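Local coordinates for protein N(G),N(G)-dimethylarginine dimethylaminohydrolase (Pseudomonas aeruginosa, PDB 3RHY) that hydrolyses asymmetric dimethylarginine and monomethylarginine to citrulline, releasing dimethylamine or methylamine, at residues T44-I49 / N209-M214. Sequence-based numbering, arbitrary orientation.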
loop_
_atom_site.group_PDB
_atom_site.type_symbol
_atom_site.label_atom_id
_atom_site.label_comp_id
_atom_site.label_asym_id
_atom_site.label_seq_id
_atom_site.Cartn_x
_atom_site.Cartn_y
_atom_site.Cartn_z
ATOM N N THR A 44 -1.363 -4.306 -17.863
ATOM C CA THR A 44 -2.254 -3.637 -18.814
ATOM C C THR A 44 -2.516 -2.190 -18.442
ATOM O O THR A 44 -3.322 -1.521 -19.086
ATOM C CB THR A 44 -3.651 -4.316 -18.896
ATOM O OG1 THR A 44 -4.362 -4.086 -17.673
ATOM C CG2 THR A 44 -3.522 -5.807 -19.138
ATOM N N CYS A 45 -1.835 -1.701 -17.414
ATOM C CA CYS A 45 -2.054 -0.343 -16.952
ATOM C C CYS A 45 -1.110 0.734 -17.486
ATOM O O CYS A 45 -1.001 1.813 -16.906
ATOM C CB CYS A 45 -2.056 -0.354 -15.426
ATOM S SG CYS A 45 -3.348 -1.462 -14.754
ATOM N N ASP A 46 -0.451 0.443 -18.604
ATOM C CA ASP A 46 0.477 1.383 -19.232
ATOM C C ASP A 46 1.533 1.909 -18.252
ATOM O O ASP A 46 1.706 3.120 -18.077
ATOM C CB ASP A 46 -0.284 2.560 -19.868
ATOM C CG ASP A 46 -1.091 2.150 -21.101
ATOM O OD1 ASP A 46 -0.514 1.538 -22.030
ATOM O OD2 ASP A 46 -2.305 2.455 -21.145
ATOM N N VAL A 47 2.226 0.978 -17.607
ATOM C CA VAL A 47 3.290 1.284 -16.664
ATOM C C VAL A 47 4.305 0.177 -16.873
ATOM O O VAL A 47 3.967 -0.874 -17.426
ATOM C CB VAL A 47 2.810 1.205 -15.183
ATOM C CG1 VAL A 47 1.910 2.384 -14.849
ATOM C CG2 VAL A 47 2.072 -0.121 -14.939
ATOM N N ASP A 48 5.553 0.403 -16.477
ATOM C CA ASP A 48 6.510 -0.679 -16.594
ATOM C C ASP A 48 6.574 -1.295 -15.209
ATOM O O ASP A 48 6.278 -0.630 -14.212
ATOM C CB ASP A 48 7.895 -0.209 -17.075
ATOM C CG ASP A 48 8.400 1.029 -16.358
ATOM O OD1 ASP A 48 8.298 1.108 -15.118
ATOM O OD2 ASP A 48 8.926 1.921 -17.053
ATOM N N ILE A 49 6.927 -2.572 -15.152
ATOM C CA ILE A 49 7.002 -3.293 -13.893
ATOM C C ILE A 49 8.411 -3.801 -13.596
ATOM O O ILE A 49 9.016 -4.484 -14.418
ATOM C CB ILE A 49 6.047 -4.509 -13.913
ATOM C CG1 ILE A 49 4.609 -4.032 -14.150
ATOM C CG2 ILE A 49 6.168 -5.295 -12.609
ATOM C CD1 ILE A 49 3.620 -5.158 -14.386
ATOM N N ASN A 209 -3.760 4.625 -13.033
ATOM C CA ASN A 209 -4.077 5.237 -14.316
ATOM C C ASN A 209 -5.518 5.004 -14.752
ATOM O O ASN A 209 -5.787 4.488 -15.841
ATOM C CB ASN A 209 -3.100 4.730 -15.383
ATOM C CG ASN A 209 -1.666 5.027 -15.020
ATOM O OD1 ASN A 209 -1.395 6.012 -14.343
ATOM N ND2 ASN A 209 -0.738 4.187 -15.472
ATOM N N GLU A 210 -6.438 5.400 -13.877
ATOM C CA GLU A 210 -7.872 5.284 -14.111
ATOM C C GLU A 210 -8.415 3.866 -13.984
ATOM O O GLU A 210 -9.630 3.655 -14.079
ATOM C CB GLU A 210 -8.240 5.884 -15.472
ATOM C CG GLU A 210 -9.259 7.005 -15.374
ATOM C CD GLU A 210 -8.902 8.031 -14.313
ATOM O OE1 GLU A 210 -9.278 7.841 -13.135
ATOM O OE2 GLU A 210 -8.232 9.027 -14.654
ATOM N N ARG A 211 -7.519 2.896 -13.798
ATOM C CA ARG A 211 -7.944 1.515 -13.586
ATOM C C ARG A 211 -7.959 1.377 -12.079
ATOM O O ARG A 211 -7.241 2.095 -11.379
ATOM C CB ARG A 211 -6.953 0.489 -14.132
ATOM C CG ARG A 211 -6.908 0.327 -15.636
ATOM C CD ARG A 211 -6.015 1.361 -16.269
ATOM N NE ARG A 211 -5.538 0.912 -17.571
ATOM C CZ ARG A 211 -4.877 1.682 -18.430
ATOM N NH1 ARG A 211 -4.479 1.187 -19.589
ATOM N NH2 ARG A 211 -4.632 2.948 -18.131
ATOM N N VAL A 212 -8.788 0.473 -11.580
ATOM C CA VAL A 212 -8.870 0.219 -10.155
ATOM C C VAL A 212 -8.777 -1.282 -9.987
ATOM O O VAL A 212 -9.700 -2.003 -10.357
ATOM C CB VAL A 212 -10.208 0.674 -9.548
ATOM C CG1 VAL A 212 -10.294 0.211 -8.098
ATOM C CG2 VAL A 212 -10.332 2.189 -9.612
ATOM N N ILE A 213 -7.652 -1.757 -9.463
ATOM C CA ILE A 213 -7.486 -3.185 -9.239
ATOM C C ILE A 213 -7.997 -3.500 -7.838
ATOM O O ILE A 213 -7.584 -2.886 -6.856
ATOM C CB ILE A 213 -6.002 -3.617 -9.383
ATOM C CG1 ILE A 213 -5.565 -3.479 -10.848
ATOM C CG2 ILE A 213 -5.827 -5.058 -8.912
ATOM C CD1 ILE A 213 -4.066 -3.610 -11.071
ATOM N N MET A 214 -8.906 -4.464 -7.756
ATOM C CA MET A 214 -9.503 -4.838 -6.482
ATOM C C MET A 214 -9.539 -6.348 -6.300
ATOM O O MET A 214 -9.449 -7.103 -7.263
ATOM C CB MET A 214 -10.930 -4.303 -6.423
ATOM C CG MET A 214 -11.867 -5.004 -7.401
ATOM S SD MET A 214 -13.589 -4.470 -7.240
ATOM C CE MET A 214 -14.017 -5.197 -5.618
HETATM O O HOH W 1 -6.145 -1.789 -18.446
#
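Arg211 reaches across to the loop of Thr44, Cys45 and Asp46; in the pentein fold of the DDAH family it joins two different sheets. That loop leads from helix 28-42 into strand 48-52; the arginine opens strand 211-215, just past the tight turn at Asn209 and Glu210 that joins it, antiparallel, to strand 206-208. From CB outward, the side chain of Arg211 meets the loop atom by atom. Arg211 CB and CG both lie 4.1 Å from Cys45 SG, which also faces Ile213 CD1, so the aliphatic part of the arginine rests on sulfur. At CG the chain bends (chi2 84°), and the guanidinium comes to lie over the loop backbone, one face covered off-centre by Cys45 CA. NE donates in the plane to water 1, which in turn donates a hydrogen bond to Thr44 O. Arg211 NH1 makes the salt bridge, 3.0 Å to Asp46 OD2; it meets the oxygen from above the carboxylate, whose plane stands 77° from that of the guanidinium. Its second bond, to Thr44 O, is weak, bent to 122°. Arg211 NH2 turns back to its own segment and takes a lone pair of Asn209 O at 3.0 Å. With bonds from NE, NH1 and NH2, the rotation of the group is well fixed.

Asn209 supplies a separate link. Its OD1 accepts from Phe2 N, which orients the amide near the chain's start, while Val47 CG1 packs against Asn209 ND2 at 3.3 Å. The contact is partly buried, and the side chain of Ile213, packed against helix 28-42, is about 14 Å from the bound inhibitor and about 11 Å from the side chain of Cys249, the probable nucleophile. Asn209 ND2 donates to Cys45 O over 2.8 Å, almost straight along the carbonyl and in the amide plane.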